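Local coordinates for protein TRAP dicarboxylate transporter-DctP subunit (Desulfovibrio salexigens, PDB 4N6D) that probably captures a small organic acid in the periplasm, as the solute-binding subunit of a TRAP transport system, and delivers it to the membrane permease, at residues Ala28-Ala40 against Gln85-Tyr97. Sequence-based numbering, arbitrary orientation.
Sequences ADISLSYANFPPA and QGQADIGCVSLAY. With EDO (1,2-ethanediol), chain E.
Tyr-34 and Ile-90 pair between the parallel strands 30-35 and 90-94, and their side chains pack closely in the buried part of the contact. The CG2 methyl of Ile-90 sits over the middle of the Tyr-34 ring, a CH-pi contact 3.6 Å from its centroid. With CG anti to its backbone N (chi1 -170°), the tyrosine ring presents one face to that methyl, on the side of the sheet to which both residues point. Trp-51 of helix 43-58 and Ile-237 of strand 234-240 also touch both side chains, and the Tyr-34 hydroxyl is bonded to Gln-47.

The backbone is joined by Ala-35 N to Ile-90 O at 2.8 Å and Ile-90 N to Ser-33 O at 3.0 Å; the next bond, Cys-92 N to Ala-35 O, is weak. Just before strand 90-94, side chains of Ser-33 and Asp-89 bond to each other's backbone amides. Asp-89 OD2 accepts Ser-33 N at 2.9 Å through its anti lone pair, while Asp-89 N donates to Ser-33 OG at 3.0 Å. A water bridges Ser-31 O and Asp-89 OD2 at this wetter end, and Asp-89 OD1 is held by Ser-243.

Toward Phe-37 the fit loosens: its ring turns an edge to Cys-92 O, with CD2 3.6 Å away, and an ethanediol, probably from crystallisation, lies beside it and bonds to Ser-94 N. Asn-36 OD1, 3.2 Å from Cys-92 CB, is buried without a polar partner, whereas ND2 is hydrogen-bonded to Pro-44 O.

The strands are neighbours in the five-stranded mixed sheet of one lobe of this periplasmic binding protein fold. With two donors, an amide and a water, on OD2 and a serine on OD1, the Asp-89 carboxylate is probably kept ionised and its rotation fixed.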
ATOM      1  N   ALA A  28       2.083  -8.558 -32.345  1.00 21.56           N
ATOM      2  CA  ALA A  28       2.031  -9.542 -31.272  1.00 21.99           C
ATOM      3  C   ALA A  28       1.023 -10.635 -31.574  1.00 26.79           C
ATOM      4  O   ALA A  28       0.053 -10.410 -32.303  1.00 31.35           O
ATOM      5  CB  ALA A  28       1.680  -8.853 -29.952  1.00 18.22           C
ATOM      6  N   ASP A  29       1.252 -11.817 -31.003  1.00 19.91           N
ATOM      7  CA  ASP A  29       0.317 -12.926 -31.119  1.00 21.80           C
ATOM      8  C   ASP A  29      -0.526 -13.087 -29.864  1.00 22.18           C
ATOM      9  O   ASP A  29      -1.496 -13.830 -29.864  1.00 22.18           O
ATOM     10  CB  ASP A  29       1.075 -14.231 -31.347  1.00 24.02           C
ATOM     11  CG  ASP A  29       1.809 -14.257 -32.673  1.00 29.20           C
ATOM     12  OD1 ASP A  29       1.169 -13.976 -33.710  1.00 28.79           O
ATOM     13  OD2 ASP A  29       3.027 -14.551 -32.668  1.00 31.78           O
ATOM     14  N   ILE A  30      -0.136 -12.411 -28.789  1.00 16.22           N
ATOM     15  CA  ILE A  30      -0.835 -12.516 -27.511  1.00 14.41           C
ATOM     16  C   ILE A  30      -1.166 -11.108 -27.087  1.00 14.08           C
ATOM     17  O   ILE A  30      -0.285 -10.241 -27.067  1.00 12.03           O
ATOM     18  CB  ILE A  30       0.072 -13.167 -26.433  1.00 14.91           C
ATOM     19  CG1 ILE A  30       0.389 -14.627 -26.779  1.00 16.23           C
ATOM     20  CG2 ILE A  30      -0.591 -13.110 -25.069  1.00 17.11           C
ATOM     21  CD1 ILE A  30       1.566 -15.185 -25.986  1.00 18.91           C
ATOM     22  N   SER A  31      -2.432 -10.864 -26.765  1.00 12.35           N
ATOM     23  CA  SER A  31      -2.894  -9.528 -26.430  1.00 11.25           C
ATOM     24  C   SER A  31      -3.552  -9.600 -25.068  1.00 14.22           C
ATOM     25  O   SER A  31      -4.453 -10.413 -24.852  1.00 14.98           O
ATOM     26  CB  SER A  31      -3.903  -9.032 -27.467  1.00 15.93           C
ATOM     27  OG  SER A  31      -4.297  -7.680 -27.219  1.00 18.21           O
ATOM     28  N   LEU A  32      -3.090  -8.778 -24.134  1.00 12.03           N
ATOM     29  CA  LEU A  32      -3.621  -8.819 -22.775  1.00 10.90           C
ATOM     30  C   LEU A  32      -4.173  -7.459 -22.356  1.00 10.11           C
ATOM     31  O   LEU A  32      -3.493  -6.440 -22.507  1.00 13.17           O
ATOM     32  CB  LEU A  32      -2.519  -9.207 -21.809  1.00  9.78           C
ATOM     33  CG  LEU A  32      -1.855 -10.557 -22.075  1.00 11.47           C
ATOM     34  CD1 LEU A  32      -0.612 -10.720 -21.231  1.00 12.49           C
ATOM     35  CD2 LEU A  32      -2.866 -11.676 -21.848  1.00 15.88           C
ATOM     36  N   SER A  33      -5.363  -7.442 -21.769  1.00  7.37           N
ATOM     37  CA  SER A  33      -5.911  -6.231 -21.185  1.00  7.31           C
ATOM     38  C   SER A  33      -5.572  -6.171 -19.694  1.00  7.34           C
ATOM     39  O   SER A  33      -5.584  -7.191 -19.020  1.00  8.69           O
ATOM     40  CB  SER A  33      -7.433  -6.182 -21.362  1.00  8.59           C
ATOM     41  OG  SER A  33      -7.999  -7.361 -20.805  1.00 11.74           O
ATOM     42  N   TYR A  34      -5.270  -4.972 -19.195  1.00  6.97           N
ATOM     43  CA  TYR A  34      -4.837  -4.779 -17.822  1.00  7.37           C
ATOM     44  C   TYR A  34      -5.707  -3.671 -17.223  1.00  7.52           C
ATOM     45  O   TYR A  34      -5.582  -2.482 -17.567  1.00  9.76           O
ATOM     46  CB  TYR A  34      -3.330  -4.466 -17.851  1.00  9.03           C
ATOM     47  CG  TYR A  34      -2.573  -4.447 -16.544  1.00  7.15           C
ATOM     48  CD1 TYR A  34      -1.262  -4.877 -16.507  1.00  8.06           C
ATOM     49  CD2 TYR A  34      -3.125  -3.944 -15.374  1.00  7.26           C
ATOM     50  CE1 TYR A  34      -0.512  -4.820 -15.334  1.00  8.34           C
ATOM     51  CE2 TYR A  34      -2.383  -3.900 -14.197  1.00  7.34           C
ATOM     52  CZ  TYR A  34      -1.073  -4.330 -14.193  1.00  9.76           C
ATOM     53  OH  TYR A  34      -0.293  -4.285 -13.060  1.00  9.15           O
ATOM     54  N   ALA A  35      -6.643  -4.085 -16.368  1.00  7.60           N
ATOM     55  CA  ALA A  35      -7.567  -3.172 -15.704  1.00  9.03           C
ATOM     56  C   ALA A  35      -6.923  -2.608 -14.446  1.00 10.02           C
ATOM     57  O   ALA A  35      -6.218  -3.311 -13.743  1.00  8.04           O
ATOM     58  CB  ALA A  35      -8.862  -3.895 -15.354  1.00  8.55           C
ATOM     59  N   ASN A  36      -7.186  -1.339 -14.168  1.00  9.43           N
ATOM     60  CA  ASN A  36      -6.657  -0.690 -12.981  1.00  7.94           C
ATOM     61  C   ASN A  36      -7.636   0.380 -12.524  1.00 13.95           C
ATOM     62  O   ASN A  36      -8.062   1.198 -13.324  1.00 15.73           O
ATOM     63  CB  ASN A  36      -5.289  -0.093 -13.306  1.00 10.15           C
ATOM     64  CG  ASN A  36      -4.307  -0.251 -12.187  1.00  9.37           C
ATOM     65  OD1 ASN A  36      -4.668  -0.141 -11.010  1.00 12.51           O
ATOM     66  ND2 ASN A  36      -3.050  -0.509 -12.541  1.00  7.69           N
ATOM     67  N   PHE A  37      -8.008   0.376 -11.252  1.00 11.92           N
ATOM     68  CA  PHE A  37      -9.107   1.217 -10.805  1.00  9.86           C
ATOM     69  C   PHE A  37      -8.765   2.720 -10.566  1.00 10.82           C
ATOM     70  O   PHE A  37      -9.601   3.594 -10.839  1.00 13.76           O
ATOM     71  CB  PHE A  37      -9.780   0.610  -9.569  1.00 10.97           C
ATOM     72  CG  PHE A  37      -8.929   0.636  -8.343  1.00 12.30           C
ATOM     73  CD1 PHE A  37      -8.868   1.778  -7.542  1.00  9.88           C
ATOM     74  CD2 PHE A  37      -8.174  -0.471  -7.987  1.00 14.08           C
ATOM     75  CE1 PHE A  37      -8.064   1.805  -6.413  1.00 15.71           C
ATOM     76  CE2 PHE A  37      -7.361  -0.446  -6.866  1.00 14.49           C
ATOM     77  CZ  PHE A  37      -7.308   0.699  -6.078  1.00 19.12           C
ATOM     78  N   PRO A  38      -7.554   3.018 -10.072  1.00 11.57           N
ATOM     79  CA  PRO A  38      -7.263   4.410  -9.727  1.00 10.03           C
ATOM     80  C   PRO A  38      -6.853   5.234 -10.944  1.00 10.44           C
ATOM     81  O   PRO A  38      -6.649   4.672 -12.025  1.00 12.67           O
ATOM     82  CB  PRO A  38      -6.080   4.289  -8.764  1.00 16.07           C
ATOM     83  CG  PRO A  38      -5.345   3.105  -9.239  1.00 10.64           C
ATOM     84  CD  PRO A  38      -6.397   2.135  -9.803  1.00 10.30           C
ATOM     85  N   PRO A  39      -6.763   6.560 -10.787  1.00 12.89           N
ATOM     86  CA  PRO A  39      -6.354   7.413 -11.908  1.00 13.76           C
ATOM     87  C   PRO A  39      -4.956   7.107 -12.457  1.00 13.52           C
ATOM     88  O   PRO A  39      -4.083   6.631 -11.730  1.00 14.09           O
ATOM     89  CB  PRO A  39      -6.368   8.814 -11.303  1.00 17.05           C
ATOM     90  CG  PRO A  39      -7.325   8.726 -10.166  1.00 16.82           C
ATOM     91  CD  PRO A  39      -7.131   7.355  -9.602  1.00 16.46           C
ATOM     92  N   ALA A  40      -4.760   7.406 -13.736  1.00 15.31           N
ATOM     93  CA  ALA A  40      -3.487   7.152 -14.427  1.00 14.74           C
ATOM     94  C   ALA A  40      -2.235   7.661 -13.709  1.00 18.84           C
ATOM     95  O   ALA A  40      -1.189   7.009 -13.733  1.00 17.35           O
ATOM     96  CB  ALA A  40      -3.538   7.748 -15.836  1.00 15.27           C
ATOM     97  N   GLN A  85     -13.755 -13.764 -14.577  1.00 12.07           N
ATOM     98  CA  GLN A  85     -14.617 -14.028 -15.725  1.00 15.21           C
ATOM     99  C   GLN A  85     -13.937 -13.778 -17.070  1.00 18.02           C
ATOM    100  O   GLN A  85     -14.478 -14.139 -18.109  1.00 19.38           O
ATOM    101  CB  GLN A  85     -15.900 -13.197 -15.625  1.00 19.13           C
ATOM    102  CG  GLN A  85     -16.791 -13.659 -14.491  1.00 19.11           C
ATOM    103  CD  GLN A  85     -18.089 -12.882 -14.377  1.00 31.08           C
ATOM    104  OE1 GLN A  85     -18.093 -11.649 -14.374  1.00 34.55           O
ATOM    105  NE2 GLN A  85     -19.201 -13.605 -14.271  1.00 31.81           N
ATOM    106  N   GLY A  86     -12.754 -13.163 -17.048  1.00 13.85           N
ATOM    107  CA  GLY A  86     -12.019 -12.887 -18.266  1.00 12.62           C
ATOM    108  C   GLY A  86     -12.408 -11.580 -18.957  1.00 13.36           C
ATOM    109  O   GLY A  86     -11.984 -11.325 -20.095  1.00 14.59           O
ATOM    110  N   GLN A  87     -13.210 -10.754 -18.291  1.00 12.21           N
ATOM    111  CA  GLN A  87     -13.536  -9.446 -18.836  1.00 10.46           C
ATOM    112  C   GLN A  87     -12.285  -8.610 -19.018  1.00 12.58           C
ATOM    113  O   GLN A  87     -12.211  -7.766 -19.928  1.00 11.61           O
ATOM    114  CB  GLN A  87     -14.472  -8.692 -17.917  1.00 17.73           C
ATOM    115  CG  GLN A  87     -15.886  -9.118 -17.993  1.00 31.32           C
ATOM    116  CD  GLN A  87     -16.733  -8.263 -17.094  1.00 33.27           C
ATOM    117  OE1 GLN A  87     -16.803  -7.045 -17.272  1.00 37.17           O
ATOM    118  NE2 GLN A  87     -17.346  -8.882 -16.094  1.00 35.34           N
ATOM    119  N   ALA A  88     -11.314  -8.824 -18.124  1.00 12.34           N
ATOM    120  CA  ALA A  88      -9.963  -8.332 -18.310  1.00  9.64           C
ATOM    121  C   ALA A  88      -9.037  -9.497 -18.058  1.00 10.97           C
ATOM    122  O   ALA A  88      -9.369 -10.391 -17.284  1.00 10.09           O
ATOM    123  CB  ALA A  88      -9.627  -7.202 -17.353  1.00 10.19           C
ATOM    124  N   ASP A  89      -7.879  -9.501 -18.710  1.00  7.32           N
ATOM    125  CA  ASP A  89      -6.893 -10.541 -18.452  1.00  7.78           C
ATOM    126  C   ASP A  89      -6.182 -10.346 -17.122  1.00  8.49           C
ATOM    127  O   ASP A  89      -5.837 -11.317 -16.452  1.00  7.75           O
ATOM    128  CB  ASP A  89      -5.861 -10.631 -19.581  1.00  8.63           C
ATOM    129  CG  ASP A  89      -6.509 -10.988 -20.927  1.00 11.15           C
ATOM    130  OD1 ASP A  89      -6.981 -12.142 -21.072  1.00 12.84           O
ATOM    131  OD2 ASP A  89      -6.556 -10.109 -21.819  1.00 10.67           O
ATOM    132  N   ILE A  90      -5.976  -9.091 -16.756  1.00  6.45           N
ATOM    133  CA  ILE A  90      -5.178  -8.715 -15.599  1.00  6.23           C
ATOM    134  C   ILE A  90      -5.858  -7.578 -14.894  1.00  8.37           C
ATOM    135  O   ILE A  90      -6.525  -6.751 -15.525  1.00  9.01           O
ATOM    136  CB  ILE A  90      -3.762  -8.236 -16.041  1.00  7.04           C
ATOM    137  CG1 ILE A  90      -3.034  -9.336 -16.801  1.00  8.10           C
ATOM    138  CG2 ILE A  90      -2.946  -7.753 -14.826  1.00  8.52           C
ATOM    139  CD1 ILE A  90      -1.760  -8.812 -17.505  1.00 10.50           C
ATOM    140  N   GLY A  91      -5.740  -7.542 -13.579  1.00  6.48           N
ATOM    141  CA  GLY A  91      -6.313  -6.457 -12.800  1.00  6.68           C
ATOM    142  C   GLY A  91      -5.532  -6.193 -11.525  1.00  6.46           C
ATOM    143  O   GLY A  91      -4.759  -7.043 -11.071  1.00  6.83           O
ATOM    144  N   CYS A  92      -5.748  -4.999 -10.976  1.00  6.82           N
ATOM    145  CA  CYS A  92      -5.099  -4.511  -9.747  1.00  5.88           C
ATOM    146  C   CYS A  92      -6.087  -4.468  -8.593  1.00  8.02           C
ATOM    147  O   CYS A  92      -7.145  -3.805  -8.667  1.00  9.13           O
ATOM    148  CB  CYS A  92      -4.554  -3.117  -9.982  1.00 10.67           C
ATOM    149  SG  CYS A  92      -3.675  -2.435  -8.529  1.00  9.72           S
ATOM    150  N   VAL A  93      -5.736  -5.170  -7.522  1.00  7.63           N
ATOM    151  CA  VAL A  93      -6.592  -5.270  -6.353  1.00  6.55           C
ATOM    152  C   VAL A  93      -5.953  -4.615  -5.133  1.00  7.78           C
ATOM    153  O   VAL A  93      -4.826  -4.928  -4.778  1.00  8.84           O
ATOM    154  CB  VAL A  93      -6.911  -6.730  -6.035  1.00  8.49           C
ATOM    155  CG1 VAL A  93      -7.775  -6.835  -4.778  1.00 10.49           C
ATOM    156  CG2 VAL A  93      -7.600  -7.411  -7.233  1.00 12.66           C
ATOM    157  N   SER A  94      -6.693  -3.720  -4.485  1.00  8.91           N
ATOM    158  CA  SER A  94      -6.318  -3.184  -3.180  1.00  8.10           C
ATOM    159  C   SER A  94      -6.930  -4.100  -2.132  1.00  6.77           C
ATOM    160  O   SER A  94      -8.137  -4.113  -1.950  1.00  8.28           O
ATOM    161  CB  SER A  94      -6.850  -1.761  -3.015  1.00 10.13           C
ATOM    162  OG  SER A  94      -6.526  -1.243  -1.729  1.00 11.27           O
ATOM    163  N   LEU A  95      -6.108  -4.885  -1.446  1.00  8.72           N
ATOM    164  CA  LEU A  95      -6.658  -5.948  -0.610  1.00  9.14           C
ATOM    165  C   LEU A  95      -7.577  -5.435   0.500  1.00  9.84           C
ATOM    166  O   LEU A  95      -8.540  -6.103   0.857  1.00  8.39           O
ATOM    167  CB  LEU A  95      -5.551  -6.809   0.006  1.00  7.93           C
ATOM    168  CG  LEU A  95      -4.463  -7.324  -0.936  1.00  6.19           C
ATOM    169  CD1 LEU A  95      -3.521  -8.265  -0.147  1.00 10.44           C
ATOM    170  CD2 LEU A  95      -5.034  -8.066  -2.148  1.00  7.77           C
ATOM    171  N   ALA A  96      -7.245  -4.279   1.054  1.00  7.71           N
ATOM    172  CA  ALA A  96      -7.981  -3.707   2.173  1.00  8.75           C
ATOM    173  C   ALA A  96      -9.438  -3.420   1.839  1.00  8.61           C
ATOM    174  O   ALA A  96     -10.263  -3.315   2.743  1.00 11.13           O
ATOM    175  CB  ALA A  96      -7.302  -2.414   2.660  1.00 11.13           C
ATOM    176  N   TYR A  97      -9.754  -3.257   0.551  1.00  9.36           N
ATOM    177  CA  TYR A  97     -11.122  -2.970   0.131  1.00 11.45           C
ATOM    178  C   TYR A  97     -12.029  -4.202   0.172  1.00  9.95           C
ATOM    179  O   TYR A  97     -13.247  -4.085  -0.006  1.00 11.70           O
ATOM    180  CB  TYR A  97     -11.122  -2.377  -1.288  1.00 10.54           C
ATOM    181  CG  TYR A  97     -12.472  -1.858  -1.765  1.00 12.76           C
ATOM    182  CD1 TYR A  97     -13.154  -0.892  -1.043  1.00 21.38           C
ATOM    183  CD2 TYR A  97     -13.058  -2.337  -2.923  1.00  9.96           C
ATOM    184  CE1 TYR A  97     -14.382  -0.423  -1.460  1.00 19.03           C
ATOM    185  CE2 TYR A  97     -14.296  -1.857  -3.356  1.00 15.08           C
ATOM    186  CZ  TYR A  97     -14.945  -0.898  -2.617  1.00 20.46           C
ATOM    187  OH  TYR A  97     -16.184  -0.414  -3.018  1.00 23.67           O
TER
HETATM  188  C1  EDO E 404     -10.176  -2.744  -5.889  1.00 21.55           C
HETATM  189  O1  EDO E 404      -9.497  -3.453  -4.854  1.00 15.66           O
HETATM  190  C2  EDO E 404     -10.186  -3.695  -7.067  1.00 18.59           C
HETATM  191  O2  EDO E 404     -10.624  -4.969  -6.564  1.00 21.99           O
HETATM  192  O   HOH W   1      -7.511 -10.028 -24.230  1.00 22.87           O